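PDB 3NGF: AP endonuclease, family 2 from Brucella melitensis biovar Abortus, which probably acts as a manganese-binding hydroxypyruvate isomerase of the hyi family, built on a TIM barrel. Local coordinates for residues A[64-69]-A[207-212]; A[183-188]-A[245-250]. All blocks are in the same frame, centred on the assembly; numbering follows the deposited sequence.

Contact 1: residues A[64-69]-A[207-212]; sequences QVLFNM and FSHVQI. With MN (manganese (II) ion), chain C.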
ATOM      1  N   GLN A  64      -3.684   8.521  -9.108  1.00 10.62           N
ATOM      2  CA  GLN A  64      -2.753   7.498  -8.649  1.00  9.93           C
ATOM      3  C   GLN A  64      -2.593   7.653  -7.141  1.00 10.20           C
ATOM      4  O   GLN A  64      -2.063   8.666  -6.670  1.00 10.79           O
ATOM      5  CB  GLN A  64      -1.384   7.640  -9.324  1.00 10.69           C
ATOM      6  CG  GLN A  64      -0.428   6.477  -8.966  1.00 10.03           C
ATOM      7  CD  GLN A  64      -0.846   5.147  -9.581  1.00 14.13           C
ATOM      8  OE1 GLN A  64      -1.230   5.108 -10.744  1.00 13.15           O
ATOM      9  NE2 GLN A  64      -0.714   4.035  -8.819  1.00 10.44           N
ATOM     10  N   VAL A  65      -3.098   6.681  -6.386  1.00  9.85           N
ATOM     11  CA  VAL A  65      -3.167   6.812  -4.920  1.00 10.05           C
ATOM     12  C   VAL A  65      -1.916   6.288  -4.229  1.00  9.98           C
ATOM     13  O   VAL A  65      -1.502   6.829  -3.186  1.00 11.79           O
ATOM     14  CB  VAL A  65      -4.418   6.093  -4.411  1.00 10.75           C
ATOM     15  CG1 VAL A  65      -4.444   6.008  -2.914  1.00 15.08           C
ATOM     16  CG2 VAL A  65      -5.693   6.807  -5.004  1.00  9.42           C
ATOM     17  N   LEU A  66      -1.303   5.262  -4.804  1.00 10.09           N
ATOM     18  CA  LEU A  66      -0.203   4.545  -4.140  1.00  9.99           C
ATOM     19  C   LEU A  66       0.539   3.689  -5.149  1.00 10.13           C
ATOM     20  O   LEU A  66      -0.066   3.148  -6.075  1.00  9.56           O
ATOM     21  CB  LEU A  66      -0.762   3.637  -3.021  1.00 11.56           C
ATOM     22  CG  LEU A  66       0.278   2.741  -2.301  1.00 12.90           C
ATOM     23  CD1 LEU A  66       0.982   3.555  -1.269  1.00 17.33           C
ATOM     24  CD2 LEU A  66      -0.373   1.493  -1.682  1.00 17.05           C
ATOM     25  N   PHE A  67       1.850   3.564  -4.972  1.00  8.75           N
ATOM     26  CA  PHE A  67       2.603   2.431  -5.503  1.00  8.72           C
ATOM     27  C   PHE A  67       3.869   2.215  -4.666  1.00  9.25           C
ATOM     28  O   PHE A  67       4.127   2.950  -3.691  1.00  9.23           O
ATOM     29  CB  PHE A  67       2.895   2.534  -7.009  1.00  8.27           C
ATOM     30  CG  PHE A  67       3.704   3.751  -7.409  1.00  7.46           C
ATOM     31  CD1 PHE A  67       5.105   3.671  -7.467  1.00  8.85           C
ATOM     32  CD2 PHE A  67       3.076   4.957  -7.693  1.00  9.59           C
ATOM     33  CE1 PHE A  67       5.877   4.790  -7.840  1.00 11.40           C
ATOM     34  CE2 PHE A  67       3.803   6.058  -8.074  1.00  8.81           C
ATOM     35  CZ  PHE A  67       5.204   5.985  -8.148  1.00  9.64           C
ATOM     36  N   ASN A  68       4.578   1.138  -4.960  1.00  8.80           N
ATOM     37  CA  ASN A  68       5.751   0.767  -4.158  1.00  9.63           C
ATOM     38  C   ASN A  68       7.035   1.237  -4.792  1.00 10.15           C
ATOM     39  O   ASN A  68       7.165   1.285  -6.020  1.00 10.57           O
ATOM     40  CB  ASN A  68       5.855  -0.745  -3.995  1.00  8.96           C
ATOM     41  CG  ASN A  68       4.691  -1.356  -3.285  1.00 12.34           C
ATOM     42  OD1 ASN A  68       3.756  -0.678  -2.889  1.00 13.80           O
ATOM     43  ND2 ASN A  68       4.741  -2.692  -3.117  1.00 13.80           N
ATOM     44  N   MET A  69       8.024   1.520  -3.951  1.00 10.60           N
ATOM     45  CA  MET A  69       9.385   1.713  -4.431  1.00 10.72           C
ATOM     46  C   MET A  69       9.948   0.383  -4.992  1.00 11.04           C
ATOM     47  O   MET A  69       9.431  -0.694  -4.676  1.00 10.37           O
ATOM     48  CB  MET A  69      10.260   2.244  -3.293  1.00 11.97           C
ATOM     49  CG  MET A  69       9.750   3.544  -2.678  1.00 11.13           C
ATOM     50  SD  MET A  69      10.946   4.226  -1.547  1.00 13.95           S
ATOM     51  CE  MET A  69      10.242   5.855  -1.216  1.00 14.44           C
ATOM     52  N   PHE A 207      -1.917   6.447  10.259  1.00 11.64           N
ATOM     53  CA  PHE A 207      -1.974   5.714   9.000  1.00 11.04           C
ATOM     54  C   PHE A 207      -2.469   6.618   7.887  1.00 12.05           C
ATOM     55  O   PHE A 207      -3.421   7.368   8.084  1.00 12.70           O
ATOM     56  CB  PHE A 207      -2.814   4.409   9.111  1.00 10.64           C
ATOM     57  CG  PHE A 207      -4.238   4.621   9.510  1.00 11.51           C
ATOM     58  CD1 PHE A 207      -4.599   4.708  10.852  1.00 12.23           C
ATOM     59  CD2 PHE A 207      -5.239   4.689   8.550  1.00 12.21           C
ATOM     60  CE1 PHE A 207      -5.925   4.917  11.227  1.00 12.02           C
ATOM     61  CE2 PHE A 207      -6.562   4.896   8.923  1.00 11.50           C
ATOM     62  CZ  PHE A 207      -6.901   5.009  10.264  1.00  9.77           C
ATOM     63  N   SER A 208      -1.802   6.557   6.723  1.00 12.63           N
ATOM     64  CA  SER A 208      -2.112   7.444   5.584  1.00 12.97           C
ATOM     65  C   SER A 208      -2.750   6.698   4.412  1.00 13.00           C
ATOM     66  O   SER A 208      -3.116   7.314   3.407  1.00 14.34           O
ATOM     67  CB  SER A 208      -0.859   8.159   5.094  1.00 14.03           C
ATOM     68  OG  SER A 208      -0.376   9.036   6.086  1.00 14.73           O
ATOM     69  N   HIS A 209      -2.870   5.381   4.544  1.00 11.96           N
ATOM     70  CA  HIS A 209      -3.502   4.572   3.525  1.00 10.84           C
ATOM     71  C   HIS A 209      -4.055   3.344   4.223  1.00 10.74           C
ATOM     72  O   HIS A 209      -3.509   2.896   5.238  1.00 10.62           O
ATOM     73  CB  HIS A 209      -2.522   4.195   2.417  1.00 11.48           C
ATOM     74  CG  HIS A 209      -3.183   3.618   1.198  1.00  9.84           C
ATOM     75  ND1 HIS A 209      -4.160   4.288   0.498  1.00 10.17           N
ATOM     76  CD2 HIS A 209      -3.037   2.418   0.585  1.00 13.82           C
ATOM     77  CE1 HIS A 209      -4.593   3.519  -0.494  1.00 12.50           C
ATOM     78  NE2 HIS A 209      -3.920   2.381  -0.466  1.00 12.83           N
ATOM     79  N   VAL A 210      -5.142   2.842   3.669  1.00 10.54           N
ATOM     80  CA  VAL A 210      -5.841   1.670   4.158  1.00  9.79           C
ATOM     81  C   VAL A 210      -6.052   0.766   2.933  1.00  9.67           C
ATOM     82  O   VAL A 210      -6.259   1.242   1.827  1.00 10.68           O
ATOM     83  CB  VAL A 210      -7.188   2.043   4.819  1.00  9.99           C
ATOM     84  CG1 VAL A 210      -8.000   0.759   5.205  1.00  9.39           C
ATOM     85  CG2 VAL A 210      -6.967   2.944   6.038  1.00 11.47           C
ATOM     86  N   GLN A 211      -5.958  -0.533   3.152  1.00 10.30           N
ATOM     87  CA  GLN A 211      -6.295  -1.534   2.154  1.00 10.05           C
ATOM     88  C   GLN A 211      -7.235  -2.562   2.765  1.00  9.23           C
ATOM     89  O   GLN A 211      -7.260  -2.741   3.993  1.00  9.02           O
ATOM     90  CB  GLN A 211      -5.048  -2.219   1.616  1.00  9.80           C
ATOM     91  CG  GLN A 211      -4.207  -1.309   0.703  1.00 10.27           C
ATOM     92  CD  GLN A 211      -2.893  -1.935   0.362  1.00 11.47           C
ATOM     93  OE1 GLN A 211      -2.245  -2.524   1.216  1.00 11.83           O
ATOM     94  NE2 GLN A 211      -2.501  -1.847  -0.900  1.00 10.81           N
ATOM     95  N   ILE A 212      -8.027  -3.191   1.897  1.00  9.39           N
ATOM     96  CA  ILE A 212      -9.031  -4.188   2.284  1.00  9.90           C
ATOM     97  C   ILE A 212      -9.066  -5.419   1.370  1.00 10.41           C
ATOM     98  O   ILE A 212      -8.755  -5.362   0.170  1.00 10.74           O
ATOM     99  CB  ILE A 212     -10.465  -3.580   2.372  1.00 10.54           C
ATOM    100  CG1 ILE A 212     -10.991  -3.151   0.995  1.00 11.46           C
ATOM    101  CG2 ILE A 212     -10.498  -2.421   3.393  1.00 11.99           C
ATOM    102  CD1 ILE A 212     -12.476  -2.697   0.989  1.00 11.59           C
TER
HETATM  103 MN    MN C 262      -1.375  -4.646   1.210  1.00 18.06          MN
HETATM  104  O   HOH W   1       0.424  -3.722  -0.204  1.00 17.59           O
HETATM  105  O   HOH W   2      -0.271  -6.607   0.924  1.00 13.92           O
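Val65 and Leu66 meet the imidazole of His209 in the interior of the barrel. Val65 crosses the histidine at about a right angle, and its CG1 comes to 3.5 Å from His209 CE1, obliquely to the ring. Leu66 CB lies over one face, 4.2 Å above the ring plane and displaced toward the rim, while the methyl CD2 reaches His209 CD2 at 3.6 Å. The CB of His209 already points to the opposite strand, and with CG anti to the backbone N (chi1 -167°) the ring is set against Val65 and Leu66. Branched aliphatic side chains suit this place: they pack against the carbon atoms of the ring and leave its polar work to others, NE2 being hydrogen-bonded to Glu41. Leu66 CD2 also touches Gln211 NE2 at 4.0 Å, the amide nitrogen that bonds to Glu41. The extended Gln211 chain turns its other amide atom, OE1, to the manganese at 2.3 Å, where a neutral oxygen ligand adds no further negative charge. The axes of strands 64-68 and 209-212 come within 9.2 Å at an angle of 81° across the barrel; strand 243-246 adds Trp243 against both Val65 and His209, and helix 228-237 packs outside on Val210.

Contact 2: residues A[183-188]-A[245-250]; sequences QLDLYH and GCEYNP. With MN (manganese (II) ion), chain C.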
ATOM      1  N   GLN A 183       0.928   2.094   6.472  1.00  7.95           N
ATOM      2  CA  GLN A 183      -0.061   1.623   5.519  1.00  7.78           C
ATOM      3  C   GLN A 183      -0.821   0.479   6.212  1.00  8.82           C
ATOM      4  O   GLN A 183      -0.254  -0.582   6.467  1.00  8.58           O
ATOM      5  CB  GLN A 183       0.644   1.138   4.261  1.00  8.07           C
ATOM      6  CG  GLN A 183      -0.263   0.595   3.149  1.00  9.34           C
ATOM      7  CD  GLN A 183       0.488   0.368   1.868  1.00  9.61           C
ATOM      8  OE1 GLN A 183       1.413   1.100   1.540  1.00 11.92           O
ATOM      9  NE2 GLN A 183       0.081  -0.641   1.107  1.00 12.68           N
ATOM     10  N   LEU A 184      -2.079   0.732   6.549  1.00  8.23           N
ATOM     11  CA  LEU A 184      -2.916  -0.199   7.326  1.00  8.38           C
ATOM     12  C   LEU A 184      -3.763  -1.066   6.382  1.00  8.96           C
ATOM     13  O   LEU A 184      -4.831  -0.636   5.910  1.00  8.58           O
ATOM     14  CB  LEU A 184      -3.813   0.625   8.258  1.00  8.34           C
ATOM     15  CG  LEU A 184      -4.854  -0.090   9.119  1.00 10.22           C
ATOM     16  CD1 LEU A 184      -4.210  -1.212   9.928  1.00  9.72           C
ATOM     17  CD2 LEU A 184      -5.632   0.902  10.023  1.00 10.41           C
ATOM     18  N   ASP A 185      -3.256  -2.251   6.066  1.00  9.34           N
ATOM     19  CA  ASP A 185      -3.984  -3.252   5.277  1.00  9.10           C
ATOM     20  C   ASP A 185      -4.743  -4.133   6.291  1.00  9.89           C
ATOM     21  O   ASP A 185      -4.131  -4.849   7.135  1.00  9.11           O
ATOM     22  CB  ASP A 185      -2.981  -4.015   4.405  1.00 10.02           C
ATOM     23  CG  ASP A 185      -3.615  -5.077   3.513  1.00 11.45           C
ATOM     24  OD1 ASP A 185      -4.620  -5.661   3.917  1.00 12.35           O
ATOM     25  OD2 ASP A 185      -3.082  -5.382   2.417  1.00 12.43           O
ATOM     26  N   LEU A 186      -6.069  -4.024   6.259  1.00  8.41           N
ATOM     27  CA  LEU A 186      -6.883  -4.623   7.324  1.00  9.19           C
ATOM     28  C   LEU A 186      -6.896  -6.140   7.220  1.00  9.77           C
ATOM     29  O   LEU A 186      -7.163  -6.866   8.202  1.00 10.49           O
ATOM     30  CB  LEU A 186      -8.298  -4.031   7.313  1.00  9.52           C
ATOM     31  CG  LEU A 186      -8.369  -2.574   7.750  1.00  9.49           C
ATOM     32  CD1 LEU A 186      -9.758  -2.014   7.483  1.00  9.66           C
ATOM     33  CD2 LEU A 186      -7.972  -2.415   9.242  1.00  9.56           C
ATOM     34  N   TYR A 187      -6.617  -6.636   6.025  1.00 10.61           N
ATOM     35  CA  TYR A 187      -6.428  -8.077   5.830  1.00 11.25           C
ATOM     36  C   TYR A 187      -5.227  -8.556   6.697  1.00 11.31           C
ATOM     37  O   TYR A 187      -5.336  -9.530   7.476  1.00 10.94           O
ATOM     38  CB  TYR A 187      -6.226  -8.363   4.320  1.00 11.77           C
ATOM     39  CG  TYR A 187      -5.758  -9.757   3.987  1.00 12.97           C
ATOM     40  CD1 TYR A 187      -6.653 -10.808   3.867  1.00 12.79           C
ATOM     41  CD2 TYR A 187      -4.413 -10.020   3.770  1.00 12.68           C
ATOM     42  CE1 TYR A 187      -6.215 -12.111   3.578  1.00 14.57           C
ATOM     43  CE2 TYR A 187      -3.972 -11.293   3.455  1.00 14.72           C
ATOM     44  CZ  TYR A 187      -4.859 -12.334   3.384  1.00 14.67           C
ATOM     45  OH  TYR A 187      -4.383 -13.593   3.075  1.00 14.37           O
ATOM     46  N   HIS A 188      -4.101  -7.868   6.572  1.00 10.31           N
ATOM     47  CA  HIS A 188      -2.928  -8.235   7.363  1.00 10.66           C
ATOM     48  C   HIS A 188      -3.156  -7.983   8.867  1.00 10.17           C
ATOM     49  O   HIS A 188      -2.724  -8.767   9.689  1.00 10.45           O
ATOM     50  CB  HIS A 188      -1.702  -7.457   6.869  1.00 10.53           C
ATOM     51  CG  HIS A 188      -1.278  -7.792   5.468  1.00 11.23           C
ATOM     52  ND1 HIS A 188      -1.109  -9.086   5.021  1.00 12.02           N
ATOM     53  CD2 HIS A 188      -0.898  -6.991   4.448  1.00 10.68           C
ATOM     54  CE1 HIS A 188      -0.670  -9.058   3.772  1.00 14.15           C
ATOM     55  NE2 HIS A 188      -0.561  -7.796   3.395  1.00 12.13           N
ATOM     56  N   GLY A 245      -7.626   1.181  -0.542  1.00  9.26           N
ATOM     57  CA  GLY A 245      -7.168   0.355  -1.667  1.00  9.75           C
ATOM     58  C   GLY A 245      -7.801  -1.026  -1.673  1.00 10.86           C
ATOM     59  O   GLY A 245      -7.836  -1.691  -0.643  1.00 10.72           O
ATOM     60  N   CYS A 246      -8.305  -1.443  -2.831  1.00 10.25           N
ATOM     61  CA  CYS A 246      -8.925  -2.771  -3.000  1.00 10.23           C
ATOM     62  C   CYS A 246      -7.909  -3.826  -3.493  1.00  9.91           C
ATOM     63  O   CYS A 246      -7.912  -4.262  -4.658  1.00 11.40           O
ATOM     64  CB  CYS A 246     -10.115  -2.667  -3.953  1.00 10.96           C
ATOM     65  SG  CYS A 246     -11.415  -1.555  -3.343  1.00 13.87           S
ATOM     66  N   GLU A 247      -7.067  -4.269  -2.573  1.00  9.70           N
ATOM     67  CA  GLU A 247      -6.020  -5.213  -2.858  1.00  9.99           C
ATOM     68  C   GLU A 247      -6.540  -6.610  -2.519  1.00 10.49           C
ATOM     69  O   GLU A 247      -6.134  -7.236  -1.504  1.00 11.27           O
ATOM     70  CB  GLU A 247      -4.784  -4.913  -2.026  1.00 11.01           C
ATOM     71  CG  GLU A 247      -3.603  -5.703  -2.500  1.00 13.06           C
ATOM     72  CD  GLU A 247      -2.386  -5.504  -1.643  1.00 20.05           C
ATOM     73  OE1 GLU A 247      -2.506  -5.014  -0.497  1.00 17.57           O
ATOM     74  OE2 GLU A 247      -1.309  -5.866  -2.130  1.00 26.02           O
ATOM     75  N   TYR A 248      -7.449  -7.069  -3.358  1.00 11.00           N
ATOM     76  CA  TYR A 248      -8.003  -8.389  -3.213  1.00 11.67           C
ATOM     77  C   TYR A 248      -7.955  -9.100  -4.546  1.00 12.08           C
ATOM     78  O   TYR A 248      -7.862  -8.480  -5.622  1.00 11.32           O
ATOM     79  CB  TYR A 248      -9.431  -8.331  -2.649  1.00 12.10           C
ATOM     80  CG  TYR A 248     -10.517  -7.699  -3.527  1.00 11.20           C
ATOM     81  CD1 TYR A 248     -10.994  -8.341  -4.662  1.00 11.93           C
ATOM     82  CD2 TYR A 248     -11.057  -6.456  -3.211  1.00 12.63           C
ATOM     83  CE1 TYR A 248     -12.004  -7.782  -5.448  1.00 11.14           C
ATOM     84  CE2 TYR A 248     -12.073  -5.880  -3.999  1.00 12.38           C
ATOM     85  CZ  TYR A 248     -12.548  -6.558  -5.107  1.00 12.52           C
ATOM     86  OH  TYR A 248     -13.568  -6.008  -5.861  1.00 12.35           O
ATOM     87  N   ASN A 249      -8.026 -10.412  -4.456  1.00 12.48           N
ATOM     88  CA  ASN A 249      -8.095 -11.273  -5.636  1.00 13.06           C
ATOM     89  C   ASN A 249      -9.545 -11.615  -5.902  1.00 13.03           C
ATOM     90  O   ASN A 249     -10.173 -12.309  -5.104  1.00 13.68           O
ATOM     91  CB  ASN A 249      -7.298 -12.541  -5.397  1.00 13.67           C
ATOM     92  CG  ASN A 249      -5.883 -12.260  -4.979  1.00 15.97           C
ATOM     93  OD1 ASN A 249      -5.166 -11.459  -5.626  1.00 17.34           O
ATOM     94  ND2 ASN A 249      -5.436 -12.943  -3.925  1.00 17.48           N
ATOM     95  N   PRO A 250     -10.097 -11.134  -7.021  1.00 13.22           N
ATOM     96  CA  PRO A 250     -11.537 -11.381  -7.206  1.00 14.17           C
ATOM     97  C   PRO A 250     -11.871 -12.873  -7.199  1.00 15.68           C
ATOM     98  O   PRO A 250     -11.092 -13.682  -7.732  1.00 15.86           O
ATOM     99  CB  PRO A 250     -11.816 -10.734  -8.567  1.00 14.05           C
ATOM    100  CG  PRO A 250     -10.749  -9.649  -8.703  1.00 12.76           C
ATOM    101  CD  PRO A 250      -9.534 -10.271  -8.090  1.00 13.05           C
TER
HETATM  102 MN    MN C 262      -1.375  -4.646   1.210  1.00 18.06          MN
HETATM  103  O   HOH W   3      -4.618  -7.390   0.884  1.00 17.81           O
HETATM  104  O   HOH W   2      -0.271  -6.607   0.924  1.00 13.92           O
HETATM  105  O   HOH W   1       0.424  -3.722  -0.204  1.00 17.59           O
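Two carboxylate oxygens, Asp185 OD2 and Glu247 OE1, lie only 3.0 Å apart, a spacing that would be expected to be repulsive if the two were not adjacent ligands of the manganese ion. The metal is bound by Asp185 OD2 at 2.2 Å and by Glu247 OE1 at 2.1 Å, so its positive charge probably offsets the crowding of the two acids. Their side chains cross at about a right angle, with carboxylate planes 43° apart. Glu247 spans the gap with a fully extended chain, CG anti to the backbone N (chi1 -169°), whereas the shorter Asp185 already stands close to the ion. Both residues follow the usual plan of a TIM barrel, in which the catalytic and metal-binding groups gather at the C-terminal ends of the parallel strands, here 180-185 and 243-246; Glu150 and Gln211 complete the protein ligands. Glu247 is also a predicted proton donor/acceptor, and it is the centre of an inverse gamma turn. Asp185 has a second task as N-cap of helix 186-192: its OD1 accepts weak bonds from the backbone N of Tyr187 and of His188, which may help to orient the carboxylate while OD2 binds the metal. Water 3 lies between the segments, 3.0 Å from Asp185 OD2 and 2.8 Å from Glu247 O, within hydrogen-bonding distance of both. In the second shell, His188 meets the metal-bound water 2 at the edge of its ring, in plane, with NE2 2.8 Å from the water oxygen, and its ND1 is hydrogen-bonded to Asn153.

Contacts 1 and 2 share the manganese ion and its waters 1 and 2, although their centres lie 10 Å apart. Contact 1 sits deeper, near the middle of the chain, and sends up Gln211 as a ligand; its OE1 lies 3.0 Å from Glu247 OE1 and 3.2 Å from Asp185 OD2 of contact 2. The same oxygen accepts a hydrogen bond from Gln183 NE2 in the second shell. Strand 207-212 neighbours both strands of contact 2: Val210 O meets Gly245 N at 2.7 Å, and Gln211 O meets Leu186 N, at the start of helix 186-192, at 2.9 Å, both probable hydrogen bonds. Ligands on or just after three adjacent strands are thus tied together through the sheet.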